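PDB 2CQZ: 177aa long hypothetical protein from Pyrococcus horikoshii, which probably hydrolyses 2'-deoxyribonucleoside 5'-monophosphates to the deoxyribonucleoside and phosphate, as a metal-dependent HD-domain phosphatase. Local coordinates for residues Ala75-Ile80 against Ala95-Lys100; Gln113-Pro118 against Lys157-Ser162; Leu133-Tyr138 against Asp147-Ala152; Glu151-Ile156 against Asn170-Leu175. All blocks are in the same frame, centred on the assembly; numbering follows the deposited sequence.

Contact 1: Ala75-Ile80 against Ala95-Lys100; sequences AIITDI and ALVFKK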
# COMPACT_ATOMS: atom_id res chain seq x y z
N ALA A 75 -17.77 10.43 7.80
CA ALA A 75 -17.49 10.79 6.41
C ALA A 75 -16.93 12.21 6.36
O ALA A 75 -16.24 12.59 5.40
CB ALA A 75 -18.77 10.71 5.57
N ILE A 76 -17.22 12.99 7.39
CA ILE A 76 -16.72 14.35 7.47
C ILE A 76 -15.73 14.44 8.63
O ILE A 76 -14.65 14.97 8.48
CB ILE A 76 -17.88 15.35 7.72
CG1 ILE A 76 -18.71 15.50 6.44
CG2 ILE A 76 -17.35 16.71 8.18
CD1 ILE A 76 -20.02 16.22 6.67
N ILE A 77 -16.10 13.87 9.77
CA ILE A 77 -15.15 14.08 10.89
C ILE A 77 -14.01 13.05 11.00
O ILE A 77 -12.97 13.28 11.61
CB ILE A 77 -15.74 14.32 12.34
CG1 ILE A 77 -16.55 13.15 13.02
CG2 ILE A 77 -16.34 15.69 12.60
CD1 ILE A 77 -16.65 13.32 14.57
N THR A 78 -14.05 11.93 10.28
CA THR A 78 -12.98 10.93 10.23
C THR A 78 -13.10 10.15 11.54
O THR A 78 -13.68 10.64 12.51
CB THR A 78 -11.54 11.52 10.14
OG1 THR A 78 -11.12 11.99 11.43
CG2 THR A 78 -11.47 12.64 9.14
N ASP A 79 -12.57 8.93 11.56
CA ASP A 79 -12.65 8.07 12.73
C ASP A 79 -11.66 8.48 13.80
O ASP A 79 -10.64 7.81 13.99
CB ASP A 79 -12.43 6.62 12.32
CG ASP A 79 -12.44 5.66 13.50
OD1 ASP A 79 -13.26 5.86 14.43
OD2 ASP A 79 -11.64 4.70 13.48
N ILE A 80 -11.95 9.58 14.49
CA ILE A 80 -11.07 10.07 15.55
C ILE A 80 -10.96 8.97 16.60
O ILE A 80 -11.95 8.58 17.20
CB ILE A 80 -11.66 11.33 16.19
CG1 ILE A 80 -11.78 12.42 15.13
CG2 ILE A 80 -10.79 11.78 17.34
CD1 ILE A 80 -12.61 13.61 15.56
N ALA A 95 -23.19 14.51 16.53
CA ALA A 95 -24.57 15.00 16.57
C ALA A 95 -24.72 16.20 15.64
O ALA A 95 -25.71 16.32 14.91
CB ALA A 95 -24.94 15.37 18.00
N LEU A 96 -23.73 17.09 15.65
CA LEU A 96 -23.77 18.26 14.80
C LEU A 96 -23.91 17.93 13.31
O LEU A 96 -24.85 18.39 12.65
CB LEU A 96 -22.52 19.10 15.02
CG LEU A 96 -22.65 20.02 16.23
CD1 LEU A 96 -21.30 20.60 16.59
CD2 LEU A 96 -23.67 21.12 15.91
N VAL A 97 -22.99 17.12 12.78
CA VAL A 97 -23.00 16.65 11.41
C VAL A 97 -24.37 16.09 11.04
O VAL A 97 -24.91 16.37 9.98
CB VAL A 97 -21.94 15.55 11.28
CG1 VAL A 97 -22.00 14.93 9.88
CG2 VAL A 97 -20.56 16.13 11.50
N PHE A 98 -24.85 15.24 11.94
CA PHE A 98 -26.11 14.56 11.69
C PHE A 98 -27.25 15.57 11.62
O PHE A 98 -28.18 15.43 10.82
CB PHE A 98 -26.40 13.54 12.79
CG PHE A 98 -25.99 12.15 12.43
CD1 PHE A 98 -26.72 11.42 11.50
CD2 PHE A 98 -24.86 11.58 13.00
CE1 PHE A 98 -26.34 10.13 11.14
CE2 PHE A 98 -24.47 10.29 12.65
CZ PHE A 98 -25.21 9.57 11.72
N LYS A 99 -27.16 16.59 12.47
CA LYS A 99 -28.16 17.64 12.53
C LYS A 99 -28.11 18.54 11.29
O LYS A 99 -29.15 18.83 10.71
CB LYS A 99 -27.98 18.47 13.79
CG LYS A 99 -29.03 18.19 14.85
CD LYS A 99 -28.80 19.07 16.08
CE LYS A 99 -28.69 20.56 15.72
NZ LYS A 99 -29.95 21.17 15.17
N LYS A 100 -26.92 18.99 10.91
CA LYS A 100 -26.78 19.85 9.74
C LYS A 100 -26.68 19.11 8.40
O LYS A 100 -27.33 19.50 7.42
CB LYS A 100 -25.55 20.74 9.87
CG LYS A 100 -25.26 21.48 8.58
CD LYS A 100 -23.94 22.24 8.58
CE LYS A 100 -23.73 22.91 7.22
NZ LYS A 100 -22.40 23.58 7.05

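Contact 2: Gln113-Pro118 against Lys157-Ser162; sequences QECSSP and KRLELS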
# COMPACT_ATOMS: atom_id res chain seq x y z
N GLN A 113 -27.24 6.10 19.94
CA GLN A 113 -26.41 6.57 21.05
C GLN A 113 -27.04 6.29 22.41
O GLN A 113 -26.33 6.15 23.41
CB GLN A 113 -26.14 8.07 20.92
CG GLN A 113 -25.37 8.47 19.68
CD GLN A 113 -23.96 7.91 19.66
OE1 GLN A 113 -23.63 7.05 18.84
NE2 GLN A 113 -23.11 8.40 20.56
N GLU A 114 -28.37 6.21 22.46
CA GLU A 114 -29.05 5.96 23.72
C GLU A 114 -28.85 4.52 24.16
O GLU A 114 -28.89 4.22 25.35
CB GLU A 114 -30.55 6.24 23.57
CG GLU A 114 -30.92 7.69 23.78
CD GLU A 114 -32.38 7.93 23.51
OE1 GLU A 114 -33.21 7.11 23.98
OE2 GLU A 114 -32.71 8.93 22.84
N CYS A 115 -28.65 3.64 23.19
CA CYS A 115 -28.41 2.24 23.46
C CYS A 115 -29.45 1.65 24.42
O CYS A 115 -29.11 0.94 25.37
CB CYS A 115 -27.00 2.09 24.04
SG CYS A 115 -26.33 0.42 24.04
N SER A 116 -30.72 1.95 24.17
CA SER A 116 -31.81 1.45 25.01
C SER A 116 -32.66 0.40 24.33
O SER A 116 -32.87 -0.69 24.87
CB SER A 116 -32.73 2.60 25.45
OG SER A 116 -32.01 3.58 26.18
N SER A 117 -33.15 0.73 23.14
CA SER A 117 -34.00 -0.18 22.38
C SER A 117 -33.25 -1.43 21.94
O SER A 117 -32.02 -1.44 21.87
CB SER A 117 -34.58 0.53 21.15
OG SER A 117 -33.59 0.73 20.14
N PRO A 118 -33.98 -2.51 21.64
CA PRO A 118 -33.39 -3.78 21.20
C PRO A 118 -32.52 -3.57 19.96
O PRO A 118 -31.41 -4.09 19.87
CB PRO A 118 -34.61 -4.64 20.89
CG PRO A 118 -35.63 -4.11 21.81
CD PRO A 118 -35.45 -2.63 21.70
N LYS A 157 -21.53 -7.65 27.45
CA LYS A 157 -22.28 -8.34 28.51
C LYS A 157 -23.16 -7.36 29.31
O LYS A 157 -24.22 -7.74 29.81
CB LYS A 157 -21.31 -9.05 29.48
CG LYS A 157 -20.25 -9.94 28.82
CD LYS A 157 -20.80 -11.31 28.47
CE LYS A 157 -19.68 -12.31 28.29
NZ LYS A 157 -20.22 -13.65 27.92
N ARG A 158 -22.72 -6.11 29.42
CA ARG A 158 -23.46 -5.07 30.15
C ARG A 158 -24.77 -4.69 29.48
O ARG A 158 -25.56 -3.92 30.04
CB ARG A 158 -22.61 -3.81 30.29
CG ARG A 158 -21.79 -3.73 31.54
CD ARG A 158 -21.00 -2.43 31.59
NE ARG A 158 -19.80 -2.49 30.75
CZ ARG A 158 -18.90 -1.52 30.65
NH1 ARG A 158 -19.06 -0.39 31.34
NH2 ARG A 158 -17.83 -1.68 29.88
N LEU A 159 -25.01 -5.20 28.29
CA LEU A 159 -26.23 -4.86 27.56
C LEU A 159 -27.26 -5.97 27.73
O LEU A 159 -26.96 -7.15 27.57
CB LEU A 159 -25.91 -4.63 26.08
CG LEU A 159 -24.90 -3.52 25.75
CD1 LEU A 159 -24.65 -3.45 24.25
CD2 LEU A 159 -25.41 -2.19 26.26
N GLU A 160 -28.49 -5.58 28.06
CA GLU A 160 -29.56 -6.55 28.26
C GLU A 160 -29.66 -7.57 27.15
O GLU A 160 -29.67 -8.78 27.41
CB GLU A 160 -30.90 -5.86 28.35
CG GLU A 160 -31.14 -5.07 29.60
CD GLU A 160 -32.51 -4.43 29.57
OE1 GLU A 160 -32.66 -3.37 28.91
OE2 GLU A 160 -33.44 -5.00 30.18
N LEU A 161 -29.75 -7.07 25.93
CA LEU A 161 -29.89 -7.92 24.75
C LEU A 161 -28.89 -9.07 24.66
O LEU A 161 -29.21 -10.11 24.09
CB LEU A 161 -29.79 -7.06 23.48
CG LEU A 161 -30.22 -7.75 22.19
CD1 LEU A 161 -31.67 -8.19 22.30
CD2 LEU A 161 -30.04 -6.80 21.02
N SER A 162 -27.69 -8.89 25.23
CA SER A 162 -26.66 -9.93 25.18
C SER A 162 -27.12 -11.24 25.81
O SER A 162 -26.68 -12.33 25.44
CB SER A 162 -25.38 -9.45 25.87
OG SER A 162 -25.58 -9.28 27.25

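Contact 3: Leu133-Tyr138 against Asp147-Ala152; sequences LQAYQY and DEFWEA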
# COMPACT_ATOMS: atom_id res chain seq x y z
N LEU A 133 -13.50 -9.31 16.32
CA LEU A 133 -13.13 -10.25 15.28
C LEU A 133 -12.08 -9.65 14.34
O LEU A 133 -11.30 -10.39 13.72
CB LEU A 133 -14.36 -10.66 14.49
CG LEU A 133 -15.34 -11.44 15.35
CD1 LEU A 133 -16.59 -11.80 14.56
CD2 LEU A 133 -14.65 -12.69 15.86
N GLN A 134 -12.04 -8.32 14.24
CA GLN A 134 -11.08 -7.65 13.38
C GLN A 134 -9.74 -7.65 14.07
O GLN A 134 -8.70 -7.77 13.42
CB GLN A 134 -11.53 -6.21 13.07
CG GLN A 134 -10.74 -5.51 11.95
CD GLN A 134 -10.63 -6.34 10.66
OE1 GLN A 134 -11.64 -6.74 10.07
NE2 GLN A 134 -9.40 -6.58 10.22
N ALA A 135 -9.76 -7.52 15.39
CA ALA A 135 -8.54 -7.52 16.17
C ALA A 135 -7.96 -8.94 16.11
O ALA A 135 -6.74 -9.14 16.05
CB ALA A 135 -8.85 -7.14 17.60
N TYR A 136 -8.85 -9.91 16.14
CA TYR A 136 -8.48 -11.31 16.06
C TYR A 136 -7.68 -11.54 14.79
O TYR A 136 -6.56 -12.07 14.83
CB TYR A 136 -9.74 -12.17 16.03
CG TYR A 136 -9.48 -13.63 15.75
CD1 TYR A 136 -8.80 -14.42 16.67
CD2 TYR A 136 -9.93 -14.22 14.56
CE1 TYR A 136 -8.56 -15.78 16.42
CE2 TYR A 136 -9.69 -15.58 14.30
CZ TYR A 136 -9.01 -16.35 15.24
OH TYR A 136 -8.75 -17.69 15.00
N GLN A 137 -8.24 -11.12 13.66
CA GLN A 137 -7.58 -11.28 12.38
C GLN A 137 -6.24 -10.59 12.33
O GLN A 137 -5.29 -11.15 11.78
CB GLN A 137 -8.47 -10.77 11.24
CG GLN A 137 -8.72 -11.83 10.16
CD GLN A 137 -7.50 -12.06 9.27
OE1 GLN A 137 -6.60 -11.22 9.20
NE2 GLN A 137 -7.46 -13.22 8.62
N TYR A 138 -6.13 -9.40 12.90
CA TYR A 138 -4.85 -8.69 12.86
C TYR A 138 -3.80 -9.29 13.78
O TYR A 138 -2.62 -8.93 13.70
CB TYR A 138 -5.01 -7.19 13.19
CG TYR A 138 -5.73 -6.38 12.13
CD1 TYR A 138 -5.50 -6.60 10.77
CD2 TYR A 138 -6.65 -5.38 12.50
CE1 TYR A 138 -6.17 -5.87 9.79
CE2 TYR A 138 -7.33 -4.63 11.52
CZ TYR A 138 -7.09 -4.89 10.17
OH TYR A 138 -7.78 -4.21 9.21
N ASP A 147 -4.42 -6.35 22.46
CA ASP A 147 -4.98 -6.99 23.64
C ASP A 147 -6.23 -6.30 24.21
O ASP A 147 -7.25 -6.95 24.43
CB ASP A 147 -3.90 -7.07 24.72
CG ASP A 147 -4.01 -8.32 25.56
OD1 ASP A 147 -3.90 -9.43 24.99
OD2 ASP A 147 -4.22 -8.20 26.79
N GLU A 148 -6.14 -5.00 24.44
CA GLU A 148 -7.25 -4.24 25.00
C GLU A 148 -8.57 -4.47 24.29
O GLU A 148 -9.60 -4.66 24.93
CB GLU A 148 -6.92 -2.75 24.98
CG GLU A 148 -6.46 -2.22 23.63
CD GLU A 148 -6.20 -0.72 23.67
OE1 GLU A 148 -7.17 0.05 23.82
OE2 GLU A 148 -5.02 -0.32 23.55
N PHE A 149 -8.55 -4.46 22.97
CA PHE A 149 -9.76 -4.67 22.18
C PHE A 149 -10.63 -5.85 22.62
O PHE A 149 -11.83 -5.87 22.36
CB PHE A 149 -9.37 -4.83 20.71
CG PHE A 149 -8.77 -3.59 20.11
CD1 PHE A 149 -9.58 -2.53 19.72
CD2 PHE A 149 -7.39 -3.48 19.95
CE1 PHE A 149 -9.03 -1.38 19.18
CE2 PHE A 149 -6.83 -2.33 19.40
CZ PHE A 149 -7.65 -1.27 19.01
N TRP A 150 -10.05 -6.83 23.30
CA TRP A 150 -10.84 -7.97 23.75
C TRP A 150 -11.74 -7.69 24.95
O TRP A 150 -12.66 -8.46 25.23
CB TRP A 150 -9.94 -9.17 24.04
CG TRP A 150 -9.40 -9.77 22.78
CD1 TRP A 150 -8.30 -9.35 22.07
CD2 TRP A 150 -9.96 -10.86 22.04
NE1 TRP A 150 -8.15 -10.12 20.94
CE2 TRP A 150 -9.15 -11.06 20.90
CE3 TRP A 150 -11.07 -11.70 22.24
CZ2 TRP A 150 -9.42 -12.06 19.95
CZ3 TRP A 150 -11.34 -12.69 21.30
CH2 TRP A 150 -10.51 -12.86 20.17
N GLU A 151 -11.50 -6.58 25.66
CA GLU A 151 -12.35 -6.27 26.81
C GLU A 151 -13.69 -5.67 26.39
O GLU A 151 -14.47 -5.20 27.23
CB GLU A 151 -11.63 -5.35 27.81
CG GLU A 151 -11.05 -4.08 27.26
CD GLU A 151 -10.05 -3.45 28.22
OE1 GLU A 151 -9.07 -4.14 28.60
OE2 GLU A 151 -10.24 -2.27 28.60
N ALA A 152 -13.97 -5.72 25.09
CA ALA A 152 -15.22 -5.22 24.54
C ALA A 152 -16.29 -6.30 24.72
O ALA A 152 -17.49 -6.03 24.60
CB ALA A 152 -15.05 -4.87 23.07

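Contact 4: Glu151-Ile156 against Asn170-Leu175; sequences EAIEEI and NSVGRL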
# COMPACT_ATOMS: atom_id res chain seq x y z
N GLU A 151 -11.50 -6.58 25.66
CA GLU A 151 -12.35 -6.27 26.81
C GLU A 151 -13.69 -5.67 26.39
O GLU A 151 -14.47 -5.20 27.23
CB GLU A 151 -11.63 -5.35 27.81
CG GLU A 151 -11.05 -4.08 27.26
CD GLU A 151 -10.05 -3.45 28.22
OE1 GLU A 151 -9.07 -4.14 28.60
OE2 GLU A 151 -10.24 -2.27 28.60
N ALA A 152 -13.97 -5.72 25.09
CA ALA A 152 -15.22 -5.22 24.54
C ALA A 152 -16.29 -6.30 24.72
O ALA A 152 -17.49 -6.03 24.60
CB ALA A 152 -15.05 -4.87 23.07
N ILE A 153 -15.85 -7.53 25.00
CA ILE A 153 -16.79 -8.63 25.24
C ILE A 153 -17.50 -8.32 26.56
O ILE A 153 -18.68 -8.64 26.73
CB ILE A 153 -16.07 -10.00 25.40
CG1 ILE A 153 -15.42 -10.42 24.08
CG2 ILE A 153 -17.07 -11.05 25.82
CD1 ILE A 153 -14.72 -11.78 24.16
N GLU A 154 -16.77 -7.70 27.49
CA GLU A 154 -17.36 -7.34 28.77
C GLU A 154 -18.38 -6.23 28.54
O GLU A 154 -19.48 -6.28 29.08
CB GLU A 154 -16.29 -6.84 29.76
CG GLU A 154 -15.30 -7.92 30.18
CD GLU A 154 -16.00 -9.18 30.65
OE1 GLU A 154 -16.74 -9.11 31.66
OE2 GLU A 154 -15.82 -10.24 30.02
N GLU A 155 -17.99 -5.25 27.72
CA GLU A 155 -18.87 -4.12 27.41
C GLU A 155 -20.18 -4.63 26.80
O GLU A 155 -21.24 -4.04 27.01
CB GLU A 155 -18.18 -3.15 26.45
CG GLU A 155 -16.73 -2.84 26.81
CD GLU A 155 -16.13 -1.74 25.95
OE1 GLU A 155 -16.35 -0.55 26.28
OE2 GLU A 155 -15.44 -2.05 24.94
N ILE A 156 -20.10 -5.74 26.06
CA ILE A 156 -21.28 -6.33 25.43
C ILE A 156 -22.16 -6.99 26.48
O ILE A 156 -23.39 -6.90 26.41
CB ILE A 156 -20.87 -7.39 24.39
CG1 ILE A 156 -20.17 -6.71 23.21
CG2 ILE A 156 -22.09 -8.19 23.93
CD1 ILE A 156 -19.70 -7.67 22.12
N ASN A 170 -19.42 -16.48 23.97
CA ASN A 170 -18.49 -17.45 24.52
C ASN A 170 -17.58 -17.99 23.42
O ASN A 170 -16.37 -18.15 23.63
CB ASN A 170 -19.27 -18.59 25.19
CG ASN A 170 -19.74 -18.21 26.58
OD1 ASN A 170 -19.99 -17.03 26.88
ND2 ASN A 170 -19.86 -19.21 27.45
N SER A 171 -18.15 -18.26 22.26
CA SER A 171 -17.38 -18.74 21.12
C SER A 171 -16.37 -17.68 20.70
O SER A 171 -15.27 -18.00 20.24
CB SER A 171 -18.29 -19.07 19.94
OG SER A 171 -19.25 -20.06 20.29
N VAL A 172 -16.74 -16.41 20.86
CA VAL A 172 -15.88 -15.30 20.50
C VAL A 172 -14.72 -15.18 21.45
O VAL A 172 -13.57 -15.07 21.03
CB VAL A 172 -16.64 -13.96 20.51
CG1 VAL A 172 -15.69 -12.82 20.23
CG2 VAL A 172 -17.74 -13.98 19.48
N GLY A 173 -15.02 -15.19 22.75
CA GLY A 173 -13.99 -15.07 23.76
C GLY A 173 -13.05 -16.26 23.71
O GLY A 173 -11.90 -16.19 24.12
N ARG A 174 -13.56 -17.36 23.17
CA ARG A 174 -12.80 -18.60 23.04
C ARG A 174 -11.72 -18.48 21.95
O ARG A 174 -10.75 -19.25 21.94
CB ARG A 174 -13.79 -19.71 22.71
CG ARG A 174 -13.27 -21.12 22.76
CD ARG A 174 -14.44 -22.07 22.61
NE ARG A 174 -15.43 -21.85 23.67
CZ ARG A 174 -16.74 -22.02 23.53
NH1 ARG A 174 -17.25 -22.41 22.36
NH2 ARG A 174 -17.55 -21.79 24.56
N LEU A 175 -11.88 -17.52 21.06
CA LEU A 175 -10.93 -17.30 19.97
C LEU A 175 -9.63 -16.66 20.44
O LEU A 175 -8.62 -16.75 19.76
CB LEU A 175 -11.56 -16.41 18.89
CG LEU A 175 -12.62 -17.00 17.97
CD1 LEU A 175 -13.26 -15.87 17.18
CD2 LEU A 175 -12.00 -18.02 17.03

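Contact 1: Ala75-Ile80 against Ala95-Lys100
The backbone O of Ile-80 is gripped twice, by Gln-85 NE2 and more weakly by Lys-90 NZ, and this anchors the loop that leaves the short helix where Ile-76 and Ile-77 meet Val-97. Lys-90 NZ also forms a salt bridge with Asp-79 OD1, which ties the same loop to the start of helix 90-100. Across Thr-78 to Ile-80 the backbone makes an inverse gamma turn centred on Asp-79, with Ile-80 N bonded to Thr-78 O at 2.8 Å. Thr-78, the first residue past the helix, has a positive phi (77°).

The contact itself is apolar and small, 109 Å² in all. Val-97 works as a fork: its CG1 meets Ile-76 CD1 at 4.0 Å, and its CG2 comes to 4.4 Å from Ile-77 CG2. Ile-76 reaches across because chi1 sets CG1 beside the backbone N (-72°) and chi2 then stretches CD1 outward. The side chains of Ile-76 and Val-97 lie flank to flank, pointing opposite ways. In the HD-domain fold, helix 74-77 follows closely on the metal-binding pair His-70 and Asp-71, so Val-97 packs against the chain a few residues beyond that pair; the side chain of Ile-77 lies about 12 Å from the nickel. Ile-77 also packs on Ala-93 and Glu-94, about one turn earlier along helix 90-100. A second subunit covers part of the contact: its Phe-87 packs on Val-97, its Ser-83 touches Ile-76, and its Glu-86 forms a salt bridge with Lys-100 NZ.

Contact 2: Gln113-Pro118 against Lys157-Ser162
Cys-115 SG meets Leu-159 CD2 at 3.5 Å, the one apolar side-chain pair across the contact. The sulfur swings anti to its own backbone nitrogen (chi1 -164°), while Leu-159 has CG beside its own backbone N and offers the CD2 branch to the sulfur. Separately, the methyl CD2 of Leu-161 rests against a polar atom, 3.2 Å from the carbonyl O of Pro-118. The leucines also press on helix 118-140, Leu-159 on Ile-125 and Leu-161 on Leu-122. Together the two segments bury 164 Å².

The polar link between the segments runs through a third residue. Gln-121 accepts from Leu-161 N with its OE1 and donates to Cys-115 O with its NE2, so a single amide clamps both backbones. Within 157-162, Leu-159 O takes two donors from Ser-162: the hydroxyl OG at 2.6 Å, nearly in line with the carbonyl (161°), and the backbone N at 3.0 Å. This double hold closes the 3-10 turn that presents Leu-161. On the other segment Cys-115 leaves helix 106-114 with left-handed backbone angles (phi 50°), which turns the chain sharply toward the next helix. Ser-117 OG bonds to residues outside the segment, capping Ala-120 N and pairing with Glu-111 OE1. The arrangement is a tight interhelical turn, with a left-handed residue after helix 106-114 and a serine N-cap on helix 118-140, against which the 3-10 turn at 160-162 packs; helix 118-140 is the HD-domain helix that carries the metal ligand Asp-127.

Contact 3: Leu133-Tyr138 against Asp147-Ala152
Ala-135 and Tyr-136, on the long helix 118-140 of the all-helical HD domain, receive Phe-149 and Trp-150 from the 3-10 turn that leads the chain back along it. Ala-135 CB meets Phe-149 CB at 3.9 Å, a plain methyl-to-methylene touch that brings the two backbones to 6.8 Å between the CA atoms of these residues. Beside it the six-membered part of the Trp-150 indole leans on Tyr-136: CZ2 lies 3.9 Å from Tyr-136 CB, and CH2 comes to 4.2 Å from Tyr-136 CD1. The two aromatic side chains cross at a slant. With chi1 near -72°, Trp-150 has CG beside its backbone N, and the ring folds back toward the helix.

One shell out, Glu-139 OE1 accepts from Trp-150 NE1 and fixes the rotation of the indole. The Phe-149 ring meets Trp-22 of helix 20-24, with their planes about 40° apart. Tyr-136 also packs on Leu-9 of a third subunit, so the helix is covered from outside the chain as well. Asp-147 O lies at the edge of the indole, in its plane, and accepts the backbone N of Trp-150 at 3.0 Å.

Contact 4: Glu151-Ile156 against Asn170-Leu175
Helices 152-157 and 166-173 form the two arms of a C-terminal helical pair, their short segments running in roughly opposite directions, and Ile-153 makes the bridge between them. Its CD1 reaches over the backbone of Gly-173, 3.4 Å from CA and 3.7 Å from Gly-173 N. The same methyl comes to 4.2 Å from Val-172 CG1. Ile-153 gets there with an extended chain: CG1 stands beside the backbone N (chi1 -67°) and chi2 is close to 180°, which carries CD1 straight outward. Gly-173 presents to this methyl the side on which a CB would stand, so the isoleucine meets bare main chain and the CA atoms of the two residues lie 7.2 Å apart. With 86 Å² buried, the touch is slight.

Glu-151 occupies the N-cap position of the first helix, and Ile-156 N bonds to Ala-152 O at 3.0 Å one turn on. On the second arm Arg-174 N bonds to Asn-170 O at 3.0 Å, while the Arg-174 guanidinium lies with one face over that same oxygen, offset toward its rim. Inward, Ala-152 rests on Met-131 and Ile-132 and Leu-175 on Leu-133, so Ala-152 and the chain just past helix 166-173 both touch helix 118-140. Val-172 additionally meets Ile-5 of a third subunit. The arrangement is one of two successive short helices packed beside the long helix of the HD domain.

In the fold
Contacts 3 and 4 form one patch, with centres 9 Å apart: they share Glu-151 and Ala-152, Trp-150 CZ3 lies 3.3 Å from Val-172 O, and a third subunit touches both. Contact 2 joins this patch at its far end, where Ser-162 CB is 3.3 Å from Ile-156 O; its centre is 16 Å from that of contact 4. Contact 1 stands apart, its centre 25 Å from that of contact 3, on the opposite side of the chain's centre. Between them sits the nickel, bound by His-36, His-70, Asp-71 and Asp-127. The side chains of Ile-77, Cys-115 and Phe-149 each lie about 11 to 12 Å from it, so contacts 1, 2 and 3 each approach the metal to a similar distance but supply none of its ligands.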